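Local coordinates for phosphosugar isomerase (Escherichia coli O6:H1, PDB 5UQI), which probably interconverts arabinose-5-phosphate and ribulose-5-phosphate through a sugar isomerase (SIS) domain that binds arabinose-5-phosphate, at residues Ala33-Val38 and Tyr119-Thr124; Gln40-Lys45 and Asp91-Leu96; His76-Val81 and Thr103-Ala108. One frame throughout, in Å; residues are numbered along the deposited sequence.

Contact 1: residues Ala33-Val38 and Tyr119-Thr124; sequences ANLIKV and YLISFT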
ATOM      1  N   ALA A  33      11.781   9.067   1.634  1.00 22.22           N
ATOM      2  CA  ALA A  33      13.164   8.709   1.432  1.00 22.34           C
ATOM      3  C   ALA A  33      13.558   7.557   2.343  1.00 22.23           C
ATOM      4  O   ALA A  33      14.225   6.610   1.898  1.00 22.46           O
ATOM      5  CB  ALA A  33      14.047   9.933   1.665  1.00 23.36           C
ATOM      6  N   ASN A  34      13.159   7.620   3.626  1.00 23.55           N
ATOM      7  CA  ASN A  34      13.433   6.512   4.538  1.00 22.79           C
ATOM      8  C   ASN A  34      12.728   5.233   4.043  1.00 20.27           C
ATOM      9  O   ASN A  34      13.326   4.156   4.117  1.00 21.56           O
ATOM     10  CB  ASN A  34      12.936   6.813   5.935  1.00 27.14           C
ATOM     11  CG  ASN A  34      13.888   7.696   6.674  1.00 34.57           C
ATOM     12  OD1 ASN A  34      15.076   7.797   6.318  1.00 36.89           O
ATOM     13  ND2 ASN A  34      13.390   8.342   7.680  1.00 35.52           N
ATOM     14  N   LEU A  35      11.534   5.390   3.466  1.00 19.74           N
ATOM     15  CA  LEU A  35      10.812   4.198   2.931  1.00 18.63           C
ATOM     16  C   LEU A  35      11.651   3.517   1.841  1.00 18.31           C
ATOM     17  O   LEU A  35      11.863   2.274   1.847  1.00 18.49           O
ATOM     18  CB  LEU A  35       9.418   4.619   2.457  1.00 17.49           C
ATOM     19  CG  LEU A  35       8.634   3.499   1.716  1.00 19.46           C
ATOM     20  CD1 LEU A  35       8.344   2.337   2.695  1.00 19.88           C
ATOM     21  CD2 LEU A  35       7.349   4.072   1.180  1.00 19.25           C
ATOM     22  N   ILE A  36      12.163   4.335   0.913  1.00 18.45           N
ATOM     23  CA  ILE A  36      12.981   3.801  -0.168  1.00 19.23           C
ATOM     24  C   ILE A  36      14.219   3.079   0.373  1.00 18.68           C
ATOM     25  O   ILE A  36      14.556   1.988  -0.067  1.00 18.70           O
ATOM     26  CB  ILE A  36      13.369   4.903  -1.209  1.00 20.38           C
ATOM     27  CG1 ILE A  36      12.156   5.336  -2.032  1.00 22.31           C
ATOM     28  CG2 ILE A  36      14.513   4.417  -2.119  1.00 21.64           C
ATOM     29  CD1 ILE A  36      11.630   4.300  -2.992  1.00 24.66           C
ATOM     30  N   LYS A  37      14.938   3.710   1.299  1.00 21.16           N
ATOM     31  CA  LYS A  37      16.116   3.095   1.896  1.00 22.01           C
ATOM     32  C   LYS A  37      15.867   1.784   2.595  1.00 21.55           C
ATOM     33  O   LYS A  37      16.624   0.860   2.412  1.00 22.23           O
ATOM     34  CB  LYS A  37      16.777   4.099   2.841  1.00 22.88           C
ATOM     35  CG  LYS A  37      17.242   5.333   2.087  1.00 29.20           C
ATOM     36  CD  LYS A  37      17.841   6.366   3.032  1.00 32.02           C
ATOM     37  CE  LYS A  37      18.108   7.658   2.289  1.00 37.14           C
ATOM     38  NZ  LYS A  37      18.569   8.680   3.267  1.00 42.35           N
ATOM     39  N   VAL A  38      14.786   1.693   3.372  1.00 19.68           N
ATOM     40  CA  VAL A  38      14.415   0.435   4.064  1.00 19.46           C
ATOM     41  C   VAL A  38      14.134  -0.624   3.016  1.00 18.77           C
ATOM     42  O   VAL A  38      14.631  -1.738   3.120  1.00 19.37           O
ATOM     43  CB  VAL A  38      13.180   0.560   4.960  1.00 20.54           C
ATOM     44  CG1 VAL A  38      12.711  -0.808   5.464  1.00 22.27           C
ATOM     45  CG2 VAL A  38      13.441   1.492   6.156  1.00 21.71           C
ATOM     46  N   TYR A 119      10.955  -6.193  10.195  1.00 16.41           N
ATOM     47  CA  TYR A 119      10.751  -4.763  10.087  1.00 15.12           C
ATOM     48  C   TYR A 119       9.372  -4.501   9.486  1.00 16.68           C
ATOM     49  O   TYR A 119       9.027  -5.140   8.462  1.00 17.26           O
ATOM     50  CB  TYR A 119      11.834  -4.207   9.164  1.00 17.40           C
ATOM     51  CG  TYR A 119      11.942  -2.718   9.254  1.00 17.85           C
ATOM     52  CD1 TYR A 119      11.135  -1.879   8.540  1.00 17.31           C
ATOM     53  CD2 TYR A 119      12.851  -2.122  10.142  1.00 20.01           C
ATOM     54  CE1 TYR A 119      11.194  -0.497   8.639  1.00 19.20           C
ATOM     55  CE2 TYR A 119      12.904  -0.750  10.242  1.00 18.39           C
ATOM     56  CZ  TYR A 119      12.109   0.069   9.490  1.00 20.68           C
ATOM     57  OH  TYR A 119      12.172   1.464   9.579  1.00 23.15           O
ATOM     58  N   LEU A 120       8.581  -3.697  10.180  1.00 15.55           N
ATOM     59  CA  LEU A 120       7.166  -3.451   9.823  1.00 14.29           C
ATOM     60  C   LEU A 120       7.002  -2.038   9.344  1.00 16.09           C
ATOM     61  O   LEU A 120       7.359  -1.089  10.009  1.00 15.87           O
ATOM     62  CB  LEU A 120       6.213  -3.713  11.007  1.00 14.51           C
ATOM     63  CG  LEU A 120       6.388  -5.063  11.711  1.00 15.96           C
ATOM     64  CD1 LEU A 120       5.368  -5.056  12.877  1.00 17.23           C
ATOM     65  CD2 LEU A 120       6.220  -6.265  10.738  1.00 17.43           C
ATOM     66  N   ILE A 121       6.334  -1.872   8.181  1.00 13.19           N
ATOM     67  CA  ILE A 121       6.012  -0.580   7.618  1.00 14.44           C
ATOM     68  C   ILE A 121       4.496  -0.503   7.544  1.00 14.91           C
ATOM     69  O   ILE A 121       3.868  -1.491   7.175  1.00 15.53           O
ATOM     70  CB  ILE A 121       6.583  -0.516   6.162  1.00 15.09           C
ATOM     71  CG1 ILE A 121       8.127  -0.553   6.258  1.00 15.90           C
ATOM     72  CG2 ILE A 121       6.113   0.744   5.433  1.00 15.89           C
ATOM     73  CD1 ILE A 121       8.736  -0.796   4.881  1.00 15.78           C
ATOM     74  N   SER A 122       3.905   0.625   7.883  1.00 13.39           N
ATOM     75  CA  SER A 122       2.475   0.801   7.715  1.00 14.28           C
ATOM     76  C   SER A 122       2.171   1.882   6.689  1.00 13.62           C
ATOM     77  O   SER A 122       2.881   2.874   6.592  1.00 13.61           O
ATOM     78  CB  SER A 122       1.721   1.127   9.020  1.00 14.73           C
ATOM     79  OG  SER A 122       2.257   2.401   9.561  1.00 17.94           O
ATOM     80  N   PHE A 123       1.114   1.670   5.880  1.00 13.24           N
ATOM     81  CA  PHE A 123       0.557   2.738   5.081  1.00 14.09           C
ATOM     82  C   PHE A 123      -0.825   3.012   5.621  1.00 14.35           C
ATOM     83  O   PHE A 123      -1.747   2.152   5.480  1.00 15.22           O
ATOM     84  CB  PHE A 123       0.370   2.230   3.609  1.00 15.82           C
ATOM     85  CG  PHE A 123       1.635   2.091   2.752  1.00 16.03           C
ATOM     86  CD1 PHE A 123       2.937   2.187   3.241  1.00 16.55           C
ATOM     87  CD2 PHE A 123       1.485   1.729   1.378  1.00 19.29           C
ATOM     88  CE1 PHE A 123       4.037   2.060   2.409  1.00 17.52           C
ATOM     89  CE2 PHE A 123       2.600   1.552   0.559  1.00 18.50           C
ATOM     90  CZ  PHE A 123       3.871   1.744   1.049  1.00 20.84           C
ATOM     91  N   THR A 124      -1.063   4.187   6.245  1.00 14.76           N
ATOM     92  CA  THR A 124      -2.349   4.541   6.864  1.00 15.28           C
ATOM     93  C   THR A 124      -2.568   6.029   6.676  1.00 16.11           C
ATOM     94  O   THR A 124      -1.614   6.720   6.297  1.00 17.45           O
ATOM     95  CB  THR A 124      -2.433   4.211   8.388  1.00 17.81           C
ATOM     96  OG1 THR A 124      -1.723   5.217   9.156  1.00 16.34           O
ATOM     97  CG2 THR A 124      -1.826   2.802   8.724  1.00 16.37           C
TER
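V38 and L35, one helical turn apart, carry the helix side of a purely apolar contact with Y119, I121 and F123, and the pairing is a worked example of how a helix is laid on the face of a parallel sheet.

The aromatic contacts frame it. V38 CG1 comes within 3.5 Å of Y119 CE1, approaching the ring obliquely, while the other methyl, CG2, sits 3.7 Å from Y119 OH. The valine is thus divided along the ring: CG1 lies by CD1 and CE1, and CG2 by CZ and OH. The tyrosine reaches it because CG is anti to the backbone N (chi1 -165°), and the two side chains arrive from opposite directions. I121 CG1 meets the same ring at its edge, in the ring plane. At the far end, L35 CD2 comes obliquely to F123, 4.1 Å from CE1.

Purely aliphatic packing fills the middle. L35 CD1 touches I121 CD1 at 3.8 Å, with the two side chains crossing at about a right angle, and I121 CG2 lies close to the same methyl. I121 CD1 also reaches V38 CG1, at 4.0 Å, so the isoleucine tip serves both helix residues. With its CG anti to the backbone N (chi1 173°), L35 can split its methyls, one branch going to I121 and the other to F123.

The short axes pass 11.0 Å apart, their directions 139° from parallel, so the helix runs back roughly against the strand, as in an alpha/beta layered domain. Strand 120-124 lies between strands 93-97 and 137-140: I121 packs also on V93 and I95 of the first, and L35 and Y119 both reach L137 of the second.

Contact 2: residues Gln40-Lys45 and Asp91-Leu96; sequences QSCQGK and DDVVIL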
ATOM      1  N   GLN A  40      15.230  -0.793  -0.055  1.00 19.68           N
ATOM      2  CA  GLN A  40      16.463  -1.162  -0.755  1.00 22.44           C
ATOM      3  C   GLN A  40      17.322  -2.140   0.035  1.00 21.97           C
ATOM      4  O   GLN A  40      18.108  -2.891  -0.557  1.00 24.97           O
ATOM      5  CB  GLN A  40      17.269   0.112  -1.021  1.00 19.73           C
ATOM      6  CG  GLN A  40      16.713   0.906  -2.199  1.00 23.15           C
ATOM      7  CD  GLN A  40      17.539   2.143  -2.509  1.00 26.18           C
ATOM      8  OE1 GLN A  40      17.968   2.848  -1.609  1.00 27.59           O
ATOM      9  NE2 GLN A  40      17.697   2.435  -3.788  1.00 31.81           N
ATOM     10  N   SER A  41      17.178  -2.092   1.358  1.00 22.20           N
ATOM     11  CA  SER A  41      17.939  -2.898   2.294  1.00 23.25           C
ATOM     12  C   SER A  41      17.366  -4.290   2.416  1.00 24.23           C
ATOM     13  O   SER A  41      18.045  -5.204   2.925  1.00 24.72           O
ATOM     14  CB  SER A  41      18.008  -2.218   3.679  1.00 24.40           C
ATOM     15  OG  SER A  41      16.823  -2.422   4.466  1.00 32.30           O
ATOM     16  N   CYS A  42      16.130  -4.496   1.921  1.00 21.78           N
ATOM     17  CA  CYS A  42      15.458  -5.788   2.122  1.00 22.75           C
ATOM     18  C   CYS A  42      16.222  -6.905   1.442  1.00 21.89           C
ATOM     19  O   CYS A  42      16.454  -6.840   0.234  1.00 24.11           O
ATOM     20  CB  CYS A  42      14.009  -5.669   1.640  1.00 21.31           C
ATOM     21  SG  CYS A  42      13.069  -7.200   1.806  1.00 22.61           S
ATOM     22  N   GLN A  43      16.646  -7.899   2.209  1.00 21.05           N
ATOM     23  CA  GLN A  43      17.330  -9.043   1.653  1.00 24.22           C
ATOM     24  C   GLN A  43      16.403 -10.210   1.334  1.00 23.45           C
ATOM     25  O   GLN A  43      16.830 -11.202   0.761  1.00 26.39           O
ATOM     26  CB  GLN A  43      18.383  -9.491   2.681  1.00 28.94           C
ATOM     27  CG  GLN A  43      19.431  -8.425   2.930  1.00 32.91           C
ATOM     28  CD  GLN A  43      20.520  -8.943   3.833  1.00 42.31           C
ATOM     29  OE1 GLN A  43      21.192  -9.932   3.518  1.00 48.15           O
ATOM     30  NE2 GLN A  43      20.686  -8.301   4.975  1.00 46.88           N
ATOM     31  N   GLY A  44      15.136 -10.091   1.751  1.00 20.94           N
ATOM     32  CA  GLY A  44      14.164 -11.162   1.465  1.00 19.42           C
ATOM     33  C   GLY A  44      13.091 -10.577   0.539  1.00 16.93           C
ATOM     34  O   GLY A  44      13.412  -9.846  -0.384  1.00 20.14           O
ATOM     35  N   LYS A  45      11.840 -10.944   0.782  1.00 15.34           N
ATOM     36  CA  LYS A  45      10.748 -10.422  -0.006  1.00 15.46           C
ATOM     37  C   LYS A  45      10.016  -9.311   0.740  1.00 14.48           C
ATOM     38  O   LYS A  45      10.066  -9.252   1.969  1.00 15.63           O
ATOM     39  CB  LYS A  45       9.771 -11.568  -0.264  1.00 15.52           C
ATOM     40  CG  LYS A  45      10.508 -12.674  -1.067  1.00 18.85           C
ATOM     41  CD  LYS A  45       9.584 -13.553  -1.883  1.00 21.93           C
ATOM     42  CE  LYS A  45      10.261 -14.865  -2.189  1.00 20.28           C
ATOM     43  NZ  LYS A  45      11.218 -14.712  -3.305  1.00 18.88           N
ATOM     44  N   ASP A  91      14.286 -12.405   6.923  1.00 23.10           N
ATOM     45  CA  ASP A  91      14.775 -11.288   6.081  1.00 22.55           C
ATOM     46  C   ASP A  91      13.649 -10.494   5.382  1.00 18.93           C
ATOM     47  O   ASP A  91      13.929  -9.474   4.729  1.00 20.67           O
ATOM     48  CB  ASP A  91      15.693 -11.806   4.971  1.00 24.49           C
ATOM     49  CG  ASP A  91      17.007 -12.420   5.511  1.00 34.14           C
ATOM     50  OD1 ASP A  91      17.565 -11.876   6.475  1.00 34.68           O
ATOM     51  OD2 ASP A  91      17.449 -13.436   4.945  1.00 41.56           O
ATOM     52  N   ASP A  92      12.395 -10.967   5.496  1.00 16.08           N
ATOM     53  CA  ASP A  92      11.322 -10.273   4.773  1.00 16.33           C
ATOM     54  C   ASP A  92      10.935  -9.001   5.468  1.00 16.21           C
ATOM     55  O   ASP A  92      11.086  -8.885   6.692  1.00 15.93           O
ATOM     56  CB  ASP A  92      10.085 -11.168   4.699  1.00 14.88           C
ATOM     57  CG  ASP A  92      10.315 -12.462   3.870  1.00 16.44           C
ATOM     58  OD1 ASP A  92      11.268 -12.557   3.045  1.00 17.49           O
ATOM     59  OD2 ASP A  92       9.597 -13.466   4.128  1.00 15.90           O
ATOM     60  N   VAL A  93      10.510  -8.016   4.685  1.00 13.01           N
ATOM     61  CA  VAL A  93      10.031  -6.737   5.227  1.00 13.88           C
ATOM     62  C   VAL A  93       8.552  -6.725   4.978  1.00 15.36           C
ATOM     63  O   VAL A  93       8.164  -7.097   3.865  1.00 16.49           O
ATOM     64  CB  VAL A  93      10.727  -5.535   4.551  1.00 14.94           C
ATOM     65  CG1 VAL A  93      10.062  -4.189   4.883  1.00 16.78           C
ATOM     66  CG2 VAL A  93      12.230  -5.618   4.893  1.00 18.73           C
ATOM     67  N   VAL A  94       7.757  -6.255   5.935  1.00 13.26           N
ATOM     68  CA  VAL A  94       6.273  -6.344   5.872  1.00 13.35           C
ATOM     69  C   VAL A  94       5.715  -4.947   5.715  1.00 14.26           C
ATOM     70  O   VAL A  94       6.062  -4.024   6.504  1.00 15.95           O
ATOM     71  CB  VAL A  94       5.705  -7.069   7.128  1.00 13.88           C
ATOM     72  CG1 VAL A  94       4.194  -7.142   7.055  1.00 14.00           C
ATOM     73  CG2 VAL A  94       6.283  -8.457   7.281  1.00 14.05           C
ATOM     74  N   ILE A  95       4.827  -4.751   4.715  1.00 12.72           N
ATOM     75  CA  ILE A  95       4.104  -3.506   4.598  1.00 12.81           C
ATOM     76  C   ILE A  95       2.658  -3.821   4.902  1.00 13.74           C
ATOM     77  O   ILE A  95       2.030  -4.620   4.190  1.00 14.45           O
ATOM     78  CB  ILE A  95       4.201  -2.889   3.175  1.00 13.53           C
ATOM     79  CG1 ILE A  95       5.677  -2.536   2.849  1.00 14.01           C
ATOM     80  CG2 ILE A  95       3.298  -1.705   3.033  1.00 14.57           C
ATOM     81  CD1 ILE A  95       5.918  -1.986   1.426  1.00 15.04           C
ATOM     82  N   LEU A  96       2.102  -3.220   5.935  1.00 11.82           N
ATOM     83  CA  LEU A  96       0.703  -3.452   6.266  1.00 12.71           C
ATOM     84  C   LEU A  96      -0.113  -2.235   5.842  1.00 13.50           C
ATOM     85  O   LEU A  96       0.197  -1.088   6.197  1.00 14.23           O
ATOM     86  CB  LEU A  96       0.518  -3.629   7.782  1.00 12.82           C
ATOM     87  CG  LEU A  96       1.302  -4.842   8.303  1.00 14.67           C
ATOM     88  CD1 LEU A  96       2.599  -4.421   9.049  1.00 18.13           C
ATOM     89  CD2 LEU A  96       0.435  -5.746   9.175  1.00 15.83           C
TER
HETATM   90  O   HOH W   1      16.009  -7.853   5.089  1.00 24.93           O
HETATM   91  O   HOH W   2      16.794 -13.917   1.639  1.00 49.92           O
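The carboxylate of D92 is the flat group that matters here: K45 N-H donates to OD1 from above the carboxylate plane, 38° out of it. That bond, K45 N to D92 OD1, is 2.8 Å long and nearly straight (171°). The same oxygen lies 3.6 Å from G44 CA, so the backbone is tightly packed against the carboxylate at this point. With CG placed beside its own backbone N (chi1 -64°), D92 turns OD1 toward K45 N, while OD2 accepts from A89 N, so each carboxylate oxygen has a backbone partner. The side chains of K45 and D92 run side by side, but the lysine NZ is 6.7 Å from OD1, too far for a salt bridge.

Next along the chain the backbones join, V93 N donating to K45 O at 3.0 Å. G44 N adds a weak bond to D91 O. That carbonyl also receives a well-placed water, which takes the N-H of Q43 and bridges the two turns; a second water donates to Q43 O and, weakly, to D91 OD2.

Below this polar crust, C42 SG packs 3.6 Å from V93 CG2.

Segment 40-45 leaves helix 32-41 and leads into strand 46-50. The bond between K45 and V93 stands at the start of the pairing of strands 46-50 and 93-97, which V93 and I95 continue to V47, and strand 93-97 is flanked on its other side by strand 120-124.

Contact 3: residues His76-Val81 and Thr103-Ala108; sequences HGTEAV and TAEILA. With A5P (arabinose-5-phosphate), chain B.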
ATOM      1  N   HIS A  76      -3.084 -12.137   2.851  1.00 10.81           N
ATOM      2  CA  HIS A  76      -4.303 -11.515   3.406  1.00 11.19           C
ATOM      3  C   HIS A  76      -4.268 -11.482   4.909  1.00 12.70           C
ATOM      4  O   HIS A  76      -3.818 -12.431   5.531  1.00 13.45           O
ATOM      5  CB  HIS A  76      -5.482 -12.363   2.893  1.00 12.95           C
ATOM      6  CG  HIS A  76      -6.818 -11.774   3.211  1.00 12.96           C
ATOM      7  ND1 HIS A  76      -7.447 -12.027   4.432  1.00 13.99           N
ATOM      8  CD2 HIS A  76      -7.649 -10.968   2.507  1.00 13.77           C
ATOM      9  CE1 HIS A  76      -8.602 -11.380   4.448  1.00 13.15           C
ATOM     10  NE2 HIS A  76      -8.773 -10.781   3.275  1.00 13.70           N
ATOM     11  N   GLY A  77      -4.743 -10.369   5.496  1.00 11.79           N
ATOM     12  CA  GLY A  77      -4.589 -10.209   6.971  1.00 13.76           C
ATOM     13  C   GLY A  77      -5.309 -11.294   7.777  1.00 14.20           C
ATOM     14  O   GLY A  77      -4.820 -11.760   8.819  1.00 14.81           O
ATOM     15  N   THR A  78      -6.475 -11.778   7.319  1.00 12.75           N
ATOM     16  CA  THR A  78      -7.129 -12.893   8.029  1.00 13.64           C
ATOM     17  C   THR A  78      -6.435 -14.185   7.778  1.00 13.89           C
ATOM     18  O   THR A  78      -6.220 -14.971   8.691  1.00 14.59           O
ATOM     19  CB  THR A  78      -8.604 -13.038   7.537  1.00 13.59           C
ATOM     20  OG1 THR A  78      -9.269 -11.876   8.060  1.00 14.98           O
ATOM     21  CG2 THR A  78      -9.284 -14.280   8.109  1.00 14.30           C
ATOM     22  N   GLU A  79      -6.041 -14.443   6.553  1.00 12.04           N
ATOM     23  CA  GLU A  79      -5.291 -15.674   6.346  1.00 12.86           C
ATOM     24  C   GLU A  79      -3.971 -15.710   7.157  1.00 13.02           C
ATOM     25  O   GLU A  79      -3.569 -16.790   7.615  1.00 13.68           O
ATOM     26  CB  GLU A  79      -4.967 -15.870   4.841  1.00 13.42           C
ATOM     27  CG  GLU A  79      -6.291 -15.938   3.993  1.00 17.34           C
ATOM     28  CD  GLU A  79      -7.185 -17.082   4.460  1.00 20.50           C
ATOM     29  OE1 GLU A  79      -6.600 -18.213   4.695  1.00 22.86           O
ATOM     30  OE2 GLU A  79      -8.403 -16.888   4.757  1.00 17.31           O
ATOM     31  N   ALA A  80      -3.326 -14.536   7.347  1.00 12.26           N
ATOM     32  CA  ALA A  80      -2.122 -14.473   8.144  1.00 12.68           C
ATOM     33  C   ALA A  80      -2.335 -15.094   9.523  1.00 12.52           C
ATOM     34  O   ALA A  80      -1.495 -15.840   9.976  1.00 13.79           O
ATOM     35  CB  ALA A  80      -1.726 -12.995   8.265  1.00 13.67           C
ATOM     36  N   VAL A  81      -3.463 -14.772  10.163  1.00 12.90           N
ATOM     37  CA  VAL A  81      -3.623 -15.240  11.581  1.00 12.80           C
ATOM     38  C   VAL A  81      -4.186 -16.667  11.614  1.00 14.06           C
ATOM     39  O   VAL A  81      -4.420 -17.244  12.679  1.00 15.44           O
ATOM     40  CB  VAL A  81      -4.465 -14.253  12.409  1.00 13.13           C
ATOM     41  CG1 VAL A  81      -3.748 -12.909  12.484  1.00 16.07           C
ATOM     42  CG2 VAL A  81      -5.948 -14.176  11.975  1.00 13.62           C
ATOM     43  N   THR A 103      -8.102  -1.294  11.595  1.00 19.34           N
ATOM     44  CA  THR A 103      -8.875  -2.484  11.194  1.00 21.10           C
ATOM     45  C   THR A 103      -8.501  -3.634  12.079  1.00 17.43           C
ATOM     46  O   THR A 103      -7.344  -3.970  12.142  1.00 18.36           O
ATOM     47  CB  THR A 103      -8.468  -2.787   9.723  1.00 20.99           C
ATOM     48  OG1 THR A 103      -8.708  -1.603   8.985  1.00 24.35           O
ATOM     49  CG2 THR A 103      -9.280  -3.981   9.150  1.00 24.01           C
ATOM     50  N   ALA A 104      -9.495  -4.259  12.726  1.00 19.47           N
ATOM     51  CA  ALA A 104      -9.234  -5.319  13.715  1.00 18.18           C
ATOM     52  C   ALA A 104      -8.402  -6.452  13.150  1.00 18.45           C
ATOM     53  O   ALA A 104      -7.456  -6.932  13.758  1.00 19.13           O
ATOM     54  CB  ALA A 104     -10.526  -5.866  14.295  1.00 21.19           C
ATOM     55  N   GLU A 105      -8.745  -6.860  11.915  1.00 17.94           N
ATOM     56  CA  GLU A 105      -8.006  -7.975  11.331  1.00 17.03           C
ATOM     57  C   GLU A 105      -6.524  -7.681  11.127  1.00 17.46           C
ATOM     58  O   GLU A 105      -5.694  -8.592  11.222  1.00 21.10           O
ATOM     59  CB  GLU A 105      -8.661  -8.359   9.958  1.00 17.11           C
ATOM     60  CG  GLU A 105     -10.091  -8.876  10.083  1.00 18.95           C
ATOM     61  CD  GLU A 105     -11.141  -7.787   9.916  1.00 22.99           C
ATOM     62  OE1 GLU A 105     -10.878  -6.573  10.234  1.00 21.61           O
ATOM     63  OE2 GLU A 105     -12.275  -8.141   9.569  1.00 22.22           O
ATOM     64  N   ILE A 106      -6.156  -6.437  10.836  1.00 15.90           N
ATOM     65  CA  ILE A 106      -4.782  -6.122  10.612  1.00 16.71           C
ATOM     66  C   ILE A 106      -4.066  -5.978  11.950  1.00 16.92           C
ATOM     67  O   ILE A 106      -2.965  -6.462  12.078  1.00 17.09           O
ATOM     68  CB  ILE A 106      -4.630  -4.819   9.769  1.00 17.11           C
ATOM     69  CG1 ILE A 106      -5.374  -4.940   8.445  1.00 18.96           C
ATOM     70  CG2 ILE A 106      -3.171  -4.460   9.555  1.00 17.45           C
ATOM     71  CD1 ILE A 106      -4.757  -6.055   7.562  1.00 19.44           C
ATOM     72  N   LEU A 107      -4.731  -5.356  12.916  1.00 17.41           N
ATOM     73  CA  LEU A 107      -4.028  -5.268  14.233  1.00 17.72           C
ATOM     74  C   LEU A 107      -3.790  -6.650  14.834  1.00 19.16           C
ATOM     75  O   LEU A 107      -2.835  -6.798  15.625  1.00 18.06           O
ATOM     76  CB  LEU A 107      -4.838  -4.478  15.226  1.00 18.40           C
ATOM     77  CG  LEU A 107      -5.177  -3.094  14.746  1.00 17.80           C
ATOM     78  CD1 LEU A 107      -6.070  -2.340  15.734  1.00 20.31           C
ATOM     79  CD2 LEU A 107      -3.992  -2.199  14.468  1.00 18.95           C
ATOM     80  N   ALA A 108      -4.675  -7.620  14.535  1.00 17.02           N
ATOM     81  CA  ALA A 108      -4.522  -8.986  15.039  1.00 17.25           C
ATOM     82  C   ALA A 108      -3.252  -9.674  14.603  1.00 16.68           C
ATOM     83  O   ALA A 108      -2.804 -10.630  15.249  1.00 18.19           O
ATOM     84  CB  ALA A 108      -5.716  -9.827  14.608  1.00 17.82           C
TER
HETATM   85  C1  A5P B 201     -14.313  -1.573   3.362  1.00 33.95           C
HETATM   86  O1  A5P B 201     -14.476  -0.586   2.776  1.00 50.38           O
HETATM   87  C2  A5P B 201     -13.120  -2.344   3.027  1.00 40.17           C
HETATM   88  O2  A5P B 201     -13.034  -2.731   1.692  1.00 39.16           O
HETATM   89  C3  A5P B 201     -12.043  -1.481   3.525  1.00 36.35           C
HETATM   90  O3  A5P B 201     -10.932  -1.353   2.630  1.00 37.71           O
HETATM   91  C4  A5P B 201     -11.815  -2.363   4.725  1.00 32.00           C
HETATM   92  O4  A5P B 201     -12.839  -2.154   5.683  1.00 31.97           O
HETATM   93  C5  A5P B 201     -10.474  -2.150   5.356  1.00 33.87           C
HETATM   94  O5  A5P B 201     -10.425  -0.867   5.857  1.00 27.00           O
HETATM   95  P   A5P B 201      -8.951  -0.312   6.126  1.00 27.07           P
HETATM   96  O1P A5P B 201      -8.309   0.124   4.797  1.00 20.62           O
HETATM   97  O2P A5P B 201      -9.260   0.953   7.086  1.00 24.90           O
HETATM   98  O3P A5P B 201      -8.170  -1.392   6.683  1.00 26.98           O
HETATM   99  O   HOH W   3      -6.422 -11.043  11.126  1.00 21.73           O
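G77 and I106 meet where the two segments come closest, I106 CD1 lying 4.2 Å from G77 CA. On the outer side T78 OG1 rests 3.7 Å from E105 CG, the two side chains lying alongside and pointing the same way. V81 CG1 covers the end of segment 103-108, touching A108 O at 3.7 Å and, more loosely, A108 CB.

One water supplies the polar link. It donates to E105 O at 2.6 Å and to G77 O at 2.9 Å, joining two carbonyls that could not bond each other directly.

Farther out, T103 stands at the N-cap of helix 104-107, and its carbonyl accepts from L107 N. Its OG1, set beside the backbone N (chi1 -55°), reaches both S98 OG, to which it is hydrogen-bonded, and the phosphate of arabinose-5-phosphate, to which it donates. The modelled separation of T103 OG1 and O3P, 2.4 Å, is very short, so its exact length is doubtful.

The chemistry implies a division of labour: apolar carbon contacts and a shared water fit helices 77-84 and 104-107 together, while the T103 hydroxyl faces the ligand. Together with the S54 and S98 hydroxyls and the backbone N of K53, N99 and S100, it binds arabinose-5-phosphate in a phosphosugar site of SIS type.

Taken together, the three contacts show chemistry following depth. Contact 1 is buried and wholly apolar, contact 2 lies at the surface and relies on backbone bonds, a carboxylate and waters, and contact 3, partly buried, mixes apolar packing with one bridging water and adds the ligand. Contacts 1 and 2 share helix 32-41 and reach adjacent strands: I121 N and O probably bond V94 O and L96 N, and I121 CD1 packs on V93 CG1. Contact 3 instead joins helices 77-84 and 104-107, which precede and follow strand 93-97, and touches contact 2 where L96 CD2 meets I106 CG2. Contacts 1 and 3 do not touch; their nearest atoms are about 7 Å apart.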